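Local coordinates for protein putative transcriptional regulator (Clostridium difficile, PDB 3QI7) that is of unknown function but has a periplasmic binding protein-like fold and may bind a small ligand, at residues A[182-186]-A[187-191]; A[315-318]-A[319-323]; A[329-333]-A[334-338]. All coordinates share one frame; numbering follows the deposited sequence.

In the fold
The three contacts follow one another along the chain. Contact 1 ends helix 171-186 and leads into strand 191-196, an outer strand of the three-stranded parallel sheet. Contacts 2 and 3 come much later and lie beside the eight-stranded mixed sheet. Contact 2 lies within helix 306-324, and contact 3 joins helix 328-331 to helix 334-345. The centres of contacts 2 and 3 are about 13 Å apart, and they touch through Leu-317 with Leu-337 and Met-321 with Val-331. Contact 1 is about 41 Å from contact 2 and about 32 Å from contact 3, centre to centre. The two sheets are consistent with the two lobes of a periplasmic binding protein-like fold.

Contact 1: A[182-186]-A[187-191]; sequences ETCKN and IGLPF
Cys-184 O takes a backbone hydrogen bond from Leu-189 N at 2.9 Å, just where helix 171-186 ends and the chain turns toward strand 191-196. This is the helix-to-strand step of an alpha/beta fold with a parallel sheet. Ile-187 N still bonds to Thr-183 O at 3.0 Å in the helical pattern, and adds a weak bond to Cys-184 O. Gly-188 follows with a positive phi of 66°, which favours glycine and lets the chain reverse.

The side chain of Cys-184 carries the packing. Its SG stands anti to its own carbonyl carbon (chi1 -77°), which brings it alongside Leu-189. Its CB meets Phe-191 CB at 4.0 Å. The sulfur also makes an oblique sulfur-aromatic contact with the Phe-191 ring. Ile-187 bends back over the last turn, with CG1 3.3 Å from Thr-183 O. Thr-183 OG1 is hydrogen-bonded to Met-179 O one turn earlier, and its side chain packs on helix 140-153. Lys-152 NZ holds Ile-187 O. Ala-148 and Phe-159 also touch Cys-184. Across the turn, Cys-184 SG lies 3.9 Å from Leu-189 CD2.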
ATOM      1  N   GLU A 182      14.036  17.529  -2.299  1.00 23.41           N
ATOM      2  CA  GLU A 182      15.483  17.323  -2.202  1.00 26.50           C
ATOM      3  C   GLU A 182      15.947  16.496  -3.389  1.00 23.56           C
ATOM      4  O   GLU A 182      16.937  16.842  -4.082  1.00 24.22           O
ATOM      5  CB  GLU A 182      15.775  16.623  -0.873  1.00 23.95           C
ATOM      6  CG  GLU A 182      17.199  16.265  -0.549  1.00 41.26           C
ATOM      7  CD  GLU A 182      17.271  15.554   0.812  1.00 48.13           C
ATOM      8  OE1 GLU A 182      16.637  16.063   1.771  1.00 54.34           O
ATOM      9  OE2 GLU A 182      17.918  14.478   0.915  1.00 54.00           O
ATOM     10  N   THR A 183      15.212  15.428  -3.660  1.00 21.44           N
ATOM     11  CA  THR A 183      15.554  14.578  -4.783  1.00 22.00           C
ATOM     12  C   THR A 183      15.492  15.358  -6.102  1.00 22.35           C
ATOM     13  O   THR A 183      16.448  15.290  -6.901  1.00 22.44           O
ATOM     14  CB  THR A 183      14.717  13.284  -4.847  1.00 23.04           C
ATOM     15  OG1 THR A 183      14.871  12.529  -3.632  1.00 22.34           O
ATOM     16  CG2 THR A 183      15.193  12.403  -6.040  1.00 19.31           C
ATOM     17  N   CYS A 184      14.395  16.082  -6.338  1.00 24.02           N
ATOM     18  CA  CYS A 184      14.281  16.947  -7.519  1.00 23.72           C
ATOM     19  C   CYS A 184      15.484  17.901  -7.664  1.00 24.88           C
ATOM     20  O   CYS A 184      15.971  18.125  -8.765  1.00 25.82           O
ATOM     21  CB  CYS A 184      12.972  17.750  -7.498  1.00 22.58           C
ATOM     22  SG  CYS A 184      11.512  16.828  -7.939  1.00 23.38           S
ATOM     23  N   LYS A 185      15.942  18.458  -6.546  1.00 27.57           N
ATOM     24  CA  LYS A 185      17.122  19.322  -6.544  1.00 30.13           C
ATOM     25  C   LYS A 185      18.373  18.577  -7.007  1.00 28.52           C
ATOM     26  O   LYS A 185      19.143  19.104  -7.826  1.00 28.49           O
ATOM     27  CB  LYS A 185      17.378  19.946  -5.164  1.00 29.54           C
ATOM     28  CG  LYS A 185      18.418  21.097  -5.208  1.00 41.98           C
ATOM     29  CD  LYS A 185      19.666  20.845  -4.312  1.00 48.71           C
ATOM     30  CE  LYS A 185      19.579  21.518  -2.941  1.00 55.37           C
ATOM     31  NZ  LYS A 185      20.224  22.880  -2.878  1.00 55.74           N
ATOM     32  N   ASN A 186      18.572  17.355  -6.505  1.00 27.91           N
ATOM     33  CA  ASN A 186      19.739  16.571  -6.865  1.00 28.60           C
ATOM     34  C   ASN A 186      19.767  16.143  -8.339  1.00 27.81           C
ATOM     35  O   ASN A 186      20.855  16.002  -8.910  1.00 28.83           O
ATOM     36  CB  ASN A 186      19.841  15.303  -6.002  1.00 29.46           C
ATOM     37  CG  ASN A 186      20.200  15.595  -4.554  1.00 34.50           C
ATOM     38  OD1 ASN A 186      20.821  16.597  -4.257  1.00 35.97           O
ATOM     39  ND2 ASN A 186      19.814  14.693  -3.645  1.00 31.28           N
ATOM     40  N   ILE A 187      18.590  15.948  -8.946  1.00 24.21           N
ATOM     41  CA  ILE A 187      18.485  15.421 -10.306  1.00 25.13           C
ATOM     42  C   ILE A 187      18.062  16.485 -11.337  1.00 25.19           C
ATOM     43  O   ILE A 187      17.686  16.167 -12.457  1.00 25.83           O
ATOM     44  CB  ILE A 187      17.552  14.178 -10.347  1.00 22.24           C
ATOM     45  CG1 ILE A 187      16.086  14.525 -10.088  1.00 22.70           C
ATOM     46  CG2 ILE A 187      18.050  13.167  -9.312  1.00 21.87           C
ATOM     47  CD1 ILE A 187      15.085  13.366 -10.203  1.00 23.33           C
ATOM     48  N   GLY A 188      18.092  17.744 -10.937  1.00 24.71           N
ATOM     49  CA  GLY A 188      17.842  18.827 -11.875  1.00 24.33           C
ATOM     50  C   GLY A 188      16.442  18.867 -12.408  1.00 27.01           C
ATOM     51  O   GLY A 188      16.245  19.237 -13.557  1.00 28.56           O
ATOM     52  N   LEU A 189      15.467  18.487 -11.584  1.00 25.59           N
ATOM     53  CA  LEU A 189      14.052  18.576 -11.958  1.00 26.27           C
ATOM     54  C   LEU A 189      13.397  19.749 -11.230  1.00 26.30           C
ATOM     55  O   LEU A 189      13.208  19.705 -10.009  1.00 27.10           O
ATOM     56  CB  LEU A 189      13.310  17.287 -11.587  1.00 27.45           C
ATOM     57  CG  LEU A 189      11.802  17.152 -11.882  1.00 23.02           C
ATOM     58  CD1 LEU A 189      11.460  17.646 -13.303  1.00 23.37           C
ATOM     59  CD2 LEU A 189      11.378  15.697 -11.681  1.00 21.72           C
ATOM     60  N   PRO A 190      13.003  20.793 -11.975  1.00 28.02           N
ATOM     61  CA  PRO A 190      12.292  21.894 -11.334  1.00 29.07           C
ATOM     62  C   PRO A 190      11.101  21.413 -10.500  1.00 26.97           C
ATOM     63  O   PRO A 190      10.335  20.573 -10.928  1.00 26.59           O
ATOM     64  CB  PRO A 190      11.852  22.764 -12.520  1.00 31.22           C
ATOM     65  CG  PRO A 190      12.901  22.495 -13.578  1.00 33.55           C
ATOM     66  CD  PRO A 190      13.226  21.035 -13.411  1.00 30.89           C
ATOM     67  N   PHE A 191      10.988  21.927  -9.281  1.00 27.03           N
ATOM     68  CA  PHE A 191       9.946  21.514  -8.377  1.00 26.42           C
ATOM     69  C   PHE A 191       9.069  22.723  -8.037  1.00 26.90           C
ATOM     70  O   PHE A 191       9.584  23.788  -7.727  1.00 25.93           O
ATOM     71  CB  PHE A 191      10.561  20.908  -7.114  1.00 25.14           C
ATOM     72  CG  PHE A 191       9.564  20.553  -6.073  1.00 19.84           C
ATOM     73  CD1 PHE A 191       8.870  19.367  -6.142  1.00 26.00           C
ATOM     74  CD2 PHE A 191       9.335  21.405  -4.991  1.00 26.35           C
ATOM     75  CE1 PHE A 191       7.931  19.037  -5.163  1.00 26.23           C
ATOM     76  CE2 PHE A 191       8.422  21.082  -4.018  1.00 27.49           C
ATOM     77  CZ  PHE A 191       7.712  19.893  -4.104  1.00 30.27           C
TER

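Contact 2: A[315-318]-A[319-323]; sequences IYLA and TEMVK
Met-321, built as selenomethionine, follows Leu-317 by one turn of helix 306-324. Its CB lies 3.3 Å from Leu-317 O. CG turns back along the helix, anti to its own carbonyl carbon (chi1 -74°), and comes 3.1 Å from the same oxygen. Met-321 SE lies 4.3 Å from Leu-317 CG. The chain then bends at chi3 (85°), and its end leads away from residues 315-318. The backbone here is regular alpha helix. Met-321 N donates to Leu-317 O at 2.8 Å, and Val-322 N to Ala-318 O at 2.9 Å. Thr-319 N gives Ile-315 O a nearly straight bond (173°). Thr-319 OG1 lies 3.0 Å from Ile-315 O. A hydrogen bond with Tyr-39 OH ties this buried hydroxyl to helix 26-42. Val-322 CG2 comes 3.3 Å from Ala-318 O, on the face that carries Ala-318 itself.

The helix packs against the mixed sheet of this alpha/beta fold, with helices 26-42 and 334-345 alongside. Ala-318 and Val-322 pack on strands 13-19 and 115-118, and Met-321 on Ile-115. Ile-315 and Tyr-316 meet helix 26-42, where Tyr-316 OH bonds to Glu-38, while Leu-317 and Tyr-316 lie against helix 334-345.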
ATOM      1  N   ILE A 315       0.785 -12.794   4.533  1.00 19.88           N
ATOM      2  CA  ILE A 315       0.147 -14.129   4.647  1.00 22.65           C
ATOM      3  C   ILE A 315       1.061 -15.249   4.075  1.00 22.18           C
ATOM      4  O   ILE A 315       1.242 -16.291   4.707  1.00 23.86           O
ATOM      5  CB  ILE A 315      -1.244 -14.137   3.977  1.00 24.03           C
ATOM      6  CG1 ILE A 315      -2.198 -13.214   4.756  1.00 22.58           C
ATOM      7  CG2 ILE A 315      -1.815 -15.573   3.902  1.00 25.99           C
ATOM      8  CD1 ILE A 315      -3.356 -12.730   3.936  1.00 18.93           C
ATOM      9  N   TYR A 316       1.613 -15.031   2.886  1.00 23.22           N
ATOM     10  CA  TYR A 316       2.495 -16.009   2.240  1.00 21.58           C
ATOM     11  C   TYR A 316       3.736 -16.262   3.076  1.00 23.79           C
ATOM     12  O   TYR A 316       4.198 -17.402   3.180  1.00 23.37           O
ATOM     13  CB  TYR A 316       2.928 -15.543   0.836  1.00 22.97           C
ATOM     14  CG  TYR A 316       1.892 -15.695  -0.271  1.00 21.18           C
ATOM     15  CD1 TYR A 316       1.140 -16.851  -0.419  1.00 26.87           C
ATOM     16  CD2 TYR A 316       1.699 -14.693  -1.177  1.00 26.98           C
ATOM     17  CE1 TYR A 316       0.191 -16.983  -1.463  1.00 29.58           C
ATOM     18  CE2 TYR A 316       0.770 -14.804  -2.198  1.00 26.82           C
ATOM     19  CZ  TYR A 316       0.022 -15.949  -2.341  1.00 32.09           C
ATOM     20  OH  TYR A 316      -0.890 -16.008  -3.370  1.00 33.17           O
ATOM     21  N   LEU A 317       4.278 -15.206   3.690  1.00 21.92           N
ATOM     22  CA  LEU A 317       5.467 -15.318   4.529  1.00 24.93           C
ATOM     23  C   LEU A 317       5.155 -16.113   5.786  1.00 25.62           C
ATOM     24  O   LEU A 317       5.924 -17.013   6.170  1.00 27.94           O
ATOM     25  CB  LEU A 317       5.963 -13.914   4.921  1.00 25.81           C
ATOM     26  CG  LEU A 317       7.434 -13.621   5.152  1.00 33.82           C
ATOM     27  CD1 LEU A 317       8.370 -14.302   4.133  1.00 25.88           C
ATOM     28  CD2 LEU A 317       7.591 -12.086   5.127  1.00 31.08           C
ATOM     29  N   ALA A 318       4.060 -15.751   6.456  1.00 25.73           N
ATOM     30  CA  ALA A 318       3.642 -16.472   7.660  1.00 24.73           C
ATOM     31  C   ALA A 318       3.505 -17.969   7.359  1.00 25.72           C
ATOM     32  O   ALA A 318       4.043 -18.808   8.068  1.00 25.40           O
ATOM     33  CB  ALA A 318       2.319 -15.914   8.212  1.00 27.28           C
ATOM     34  N   THR A 319       2.782 -18.307   6.301  1.00 25.53           N
ATOM     35  CA  THR A 319       2.610 -19.720   5.892  1.00 27.59           C
ATOM     36  C   THR A 319       3.953 -20.444   5.678  1.00 28.14           C
ATOM     37  O   THR A 319       4.170 -21.572   6.163  1.00 30.81           O
ATOM     38  CB  THR A 319       1.738 -19.796   4.622  1.00 28.10           C
ATOM     39  OG1 THR A 319       0.468 -19.206   4.916  1.00 31.45           O
ATOM     40  CG2 THR A 319       1.549 -21.255   4.149  1.00 28.38           C
ATOM     41  N   GLU A 320       4.861 -19.792   4.964  1.00 27.68           N
ATOM     42  CA  GLU A 320       6.165 -20.373   4.679  1.00 28.34           C
ATOM     43  C   GLU A 320       6.939 -20.559   5.973  1.00 28.40           C
ATOM     44  O   GLU A 320       7.630 -21.571   6.172  1.00 25.49           O
ATOM     45  CB  GLU A 320       6.944 -19.464   3.732  1.00 29.10           C
ATOM     46  CG  GLU A 320       8.379 -19.899   3.400  1.00 31.46           C
ATOM     47  CD  GLU A 320       8.457 -21.012   2.371  1.00 40.26           C
ATOM     48  OE1 GLU A 320       7.451 -21.265   1.686  1.00 40.54           O
ATOM     49  OE2 GLU A 320       9.552 -21.624   2.246  1.00 44.79           O
HETATM   50  N   MSE A 321       6.841 -19.550   6.837  1.00 28.21           N
HETATM   51  CA  MSE A 321       7.575 -19.574   8.102  1.00 29.01           C
HETATM   52  C   MSE A 321       7.087 -20.713   8.990  1.00 31.10           C
HETATM   53  O   MSE A 321       7.900 -21.387   9.635  1.00 31.10           O
HETATM   54  CB  MSE A 321       7.437 -18.219   8.839  1.00 28.13           C
HETATM   55  CG  MSE A 321       8.260 -17.101   8.221  1.00 22.36           C
HETATM   56 SE   MSE A 321       7.845 -15.347   9.038  0.75 29.12          SE
HETATM   57  CE  MSE A 321       9.117 -15.577  10.541  1.00 21.08           C
ATOM     58  N   VAL A 322       5.771 -20.906   9.056  1.00 29.21           N
ATOM     59  CA  VAL A 322       5.207 -21.989   9.865  1.00 30.36           C
ATOM     60  C   VAL A 322       5.569 -23.350   9.236  1.00 30.79           C
ATOM     61  O   VAL A 322       6.068 -24.215   9.923  1.00 31.97           O
ATOM     62  CB  VAL A 322       3.671 -21.852  10.086  1.00 31.70           C
ATOM     63  CG1 VAL A 322       3.150 -23.053  10.879  1.00 31.37           C
ATOM     64  CG2 VAL A 322       3.340 -20.536  10.836  1.00 27.29           C
ATOM     65  N   LYS A 323       5.392 -23.507   7.930  1.00 30.27           N
ATOM     66  CA  LYS A 323       5.743 -24.780   7.281  1.00 33.82           C
ATOM     67  C   LYS A 323       7.218 -25.137   7.419  1.00 34.24           C
ATOM     68  O   LYS A 323       7.551 -26.311   7.600  1.00 35.34           O
ATOM     69  CB  LYS A 323       5.321 -24.809   5.803  1.00 34.51           C
ATOM     70  CG  LYS A 323       3.861 -25.121   5.619  1.00 35.77           C
ATOM     71  CD  LYS A 323       3.432 -24.958   4.157  1.00 40.34           C
ATOM     72  CE  LYS A 323       2.062 -25.558   3.927  1.00 41.91           C
ATOM     73  NZ  LYS A 323       1.586 -25.274   2.554  1.00 45.83           N
TER

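Contact 3: A[329-333]-A[334-338]; sequences EDVCD and PDYLE
Asp-333 and Tyr-336 supply the main polar contact. Asp-333 OD2 accepts from Tyr-336 N at 2.9 Å, met on the anti side of the carboxylate and 26° out of its plane. CG lies anti to the backbone N (chi1 163°), which swings the carboxylate over the start of the helix. A water adds to this: it donates to Asp-333 OD1 at an unusually short 2.5 Å and accepts from Asp-335 N at 3.0 Å. Leu-337 N bonds to Asp-333 O at 3.0 Å and opens the run of helical bonds.

These bonds make Asp-333 the N-cap of helix 334-345, with Pro-334 as its first residue. Cys-332 just before it is the centre of an inverse gamma turn, which parts this helix from helix 328-331.

Van der Waals and CH-pi contacts join the same two helices. Val-331 CA sits over one face of the Tyr-336 ring, a CH-pi contact with 4.1 Å to the centroid. Asp-330 O lies over that face too, also displaced toward the rim. The Val-331 side chain approaches the ring with CB 3.8 Å from Tyr-336 CE1. Leu-337 turns its CG to within 3.3 Å of Val-331 O. Outside the two segments, Glu-320 touches Tyr-336, and Phe-351 packs on Leu-337.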
ATOM      1  N   GLU A 329      14.823 -13.855  11.927  1.00 29.71           N
ATOM      2  CA  GLU A 329      16.198 -13.776  11.447  1.00 31.90           C
ATOM      3  C   GLU A 329      16.330 -14.397  10.076  1.00 33.50           C
ATOM      4  O   GLU A 329      17.131 -13.931   9.283  1.00 33.15           O
ATOM      5  CB  GLU A 329      17.205 -14.486  12.373  1.00 36.22           C
ATOM      6  CG  GLU A 329      17.306 -13.924  13.774  1.00 42.87           C
ATOM      7  CD  GLU A 329      16.353 -14.618  14.749  1.00 54.44           C
ATOM      8  OE1 GLU A 329      15.307 -15.145  14.299  1.00 34.26           O
ATOM      9  OE2 GLU A 329      16.652 -14.621  15.964  1.00 57.76           O
ATOM     10  N   ASP A 330      15.551 -15.446   9.805  1.00 31.88           N
ATOM     11  CA  ASP A 330      15.641 -16.185   8.532  1.00 31.63           C
ATOM     12  C   ASP A 330      15.045 -15.433   7.353  1.00 29.29           C
ATOM     13  O   ASP A 330      15.519 -15.586   6.216  1.00 29.80           O
ATOM     14  CB  ASP A 330      14.911 -17.513   8.626  1.00 30.87           C
ATOM     15  CG  ASP A 330      15.503 -18.441   9.643  1.00 31.88           C
ATOM     16  OD1 ASP A 330      16.722 -18.680   9.578  1.00 37.26           O
ATOM     17  OD2 ASP A 330      14.745 -18.941  10.493  1.00 33.05           O
ATOM     18  N   VAL A 331      14.023 -14.622   7.607  1.00 27.52           N
ATOM     19  CA  VAL A 331      13.269 -13.997   6.511  1.00 26.22           C
ATOM     20  C   VAL A 331      13.477 -12.478   6.370  1.00 24.61           C
ATOM     21  O   VAL A 331      13.276 -11.946   5.292  1.00 25.06           O
ATOM     22  CB  VAL A 331      11.735 -14.340   6.565  1.00 24.88           C
ATOM     23  CG1 VAL A 331      11.516 -15.873   6.628  1.00 25.19           C
ATOM     24  CG2 VAL A 331      11.017 -13.642   7.715  1.00 25.72           C
ATOM     25  N   CYS A 332      13.895 -11.796   7.436  1.00 25.17           N
ATOM     26  CA  CYS A 332      13.996 -10.343   7.413  1.00 24.74           C
ATOM     27  C   CYS A 332      15.359  -9.927   6.846  1.00 26.48           C
ATOM     28  O   CYS A 332      16.302  -9.621   7.588  1.00 24.83           O
ATOM     29  CB  CYS A 332      13.741  -9.740   8.785  1.00 26.09           C
ATOM     30  SG  CYS A 332      12.057  -9.952   9.363  1.00 26.44           S
ATOM     31  N   ASP A 333      15.430  -9.950   5.513  1.00 24.47           N
ATOM     32  CA  ASP A 333      16.637  -9.642   4.743  1.00 24.50           C
ATOM     33  C   ASP A 333      16.168  -9.204   3.353  1.00 23.71           C
ATOM     34  O   ASP A 333      15.343  -9.885   2.758  1.00 22.00           O
ATOM     35  CB  ASP A 333      17.495 -10.895   4.644  1.00 25.83           C
ATOM     36  CG  ASP A 333      18.562 -10.817   3.543  1.00 33.34           C
ATOM     37  OD1 ASP A 333      19.597 -10.167   3.753  1.00 33.52           O
ATOM     38  OD2 ASP A 333      18.375 -11.426   2.467  1.00 30.65           O
ATOM     39  N   PRO A 334      16.678  -8.069   2.830  1.00 23.64           N
ATOM     40  CA  PRO A 334      16.156  -7.574   1.535  1.00 22.15           C
ATOM     41  C   PRO A 334      16.225  -8.584   0.379  1.00 23.48           C
ATOM     42  O   PRO A 334      15.236  -8.722  -0.368  1.00 22.74           O
ATOM     43  CB  PRO A 334      17.077  -6.391   1.233  1.00 23.77           C
ATOM     44  CG  PRO A 334      17.522  -5.933   2.549  1.00 23.29           C
ATOM     45  CD  PRO A 334      17.705  -7.155   3.362  1.00 23.54           C
ATOM     46  N   ASP A 335      17.341  -9.300   0.240  1.00 24.41           N
ATOM     47  CA  ASP A 335      17.490 -10.300  -0.846  1.00 25.65           C
ATOM     48  C   ASP A 335      16.493 -11.443  -0.708  1.00 24.18           C
ATOM     49  O   ASP A 335      15.865 -11.850  -1.692  1.00 22.71           O
ATOM     50  CB  ASP A 335      18.918 -10.866  -0.936  1.00 26.55           C
ATOM     51  CG  ASP A 335      19.934  -9.848  -1.495  1.00 35.13           C
ATOM     52  OD1 ASP A 335      19.535  -8.873  -2.195  1.00 29.23           O
ATOM     53  OD2 ASP A 335      21.140 -10.035  -1.214  1.00 36.36           O
ATOM     54  N   TYR A 336      16.299 -11.918   0.512  1.00 20.85           N
ATOM     55  CA  TYR A 336      15.311 -12.955   0.763  1.00 23.04           C
ATOM     56  C   TYR A 336      13.895 -12.508   0.378  1.00 19.76           C
ATOM     57  O   TYR A 336      13.173 -13.212  -0.328  1.00 20.51           O
ATOM     58  CB  TYR A 336      15.357 -13.415   2.230  1.00 22.71           C
ATOM     59  CG  TYR A 336      14.374 -14.515   2.484  1.00 23.12           C
ATOM     60  CD1 TYR A 336      13.041 -14.227   2.745  1.00 22.13           C
ATOM     61  CD2 TYR A 336      14.763 -15.852   2.409  1.00 25.19           C
ATOM     62  CE1 TYR A 336      12.119 -15.231   2.937  1.00 28.39           C
ATOM     63  CE2 TYR A 336      13.845 -16.868   2.612  1.00 27.45           C
ATOM     64  CZ  TYR A 336      12.525 -16.545   2.859  1.00 29.13           C
ATOM     65  OH  TYR A 336      11.594 -17.515   3.068  1.00 32.06           O
ATOM     66  N   LEU A 337      13.506 -11.318   0.829  1.00 20.79           N
ATOM     67  CA  LEU A 337      12.146 -10.822   0.595  1.00 18.90           C
ATOM     68  C   LEU A 337      11.884 -10.442  -0.877  1.00 19.39           C
ATOM     69  O   LEU A 337      10.768 -10.651  -1.400  1.00 20.90           O
ATOM     70  CB  LEU A 337      11.880  -9.636   1.530  1.00 18.76           C
ATOM     71  CG  LEU A 337      11.818  -9.983   3.005  1.00 20.39           C
ATOM     72  CD1 LEU A 337      12.023  -8.738   3.872  1.00 21.33           C
ATOM     73  CD2 LEU A 337      10.505 -10.706   3.317  1.00 18.17           C
ATOM     74  N   GLU A 338      12.902  -9.929  -1.555  1.00 17.20           N
ATOM     75  CA  GLU A 338      12.807  -9.660  -2.983  1.00 20.92           C
ATOM     76  C   GLU A 338      12.655 -10.954  -3.788  1.00 18.93           C
ATOM     77  O   GLU A 338      11.799 -11.031  -4.688  1.00 16.23           O
ATOM     78  CB  GLU A 338      14.004  -8.813  -3.458  1.00 19.64           C
ATOM     79  CG  GLU A 338      13.926  -7.406  -2.892  1.00 23.85           C
ATOM     80  CD  GLU A 338      15.189  -6.577  -3.066  1.00 24.31           C
ATOM     81  OE1 GLU A 338      15.994  -6.846  -4.001  1.00 22.16           O
ATOM     82  OE2 GLU A 338      15.347  -5.646  -2.249  1.00 21.97           O
TER
HETATM   83  O   HOH W   1      19.984  -8.945   1.557  1.00 29.88           O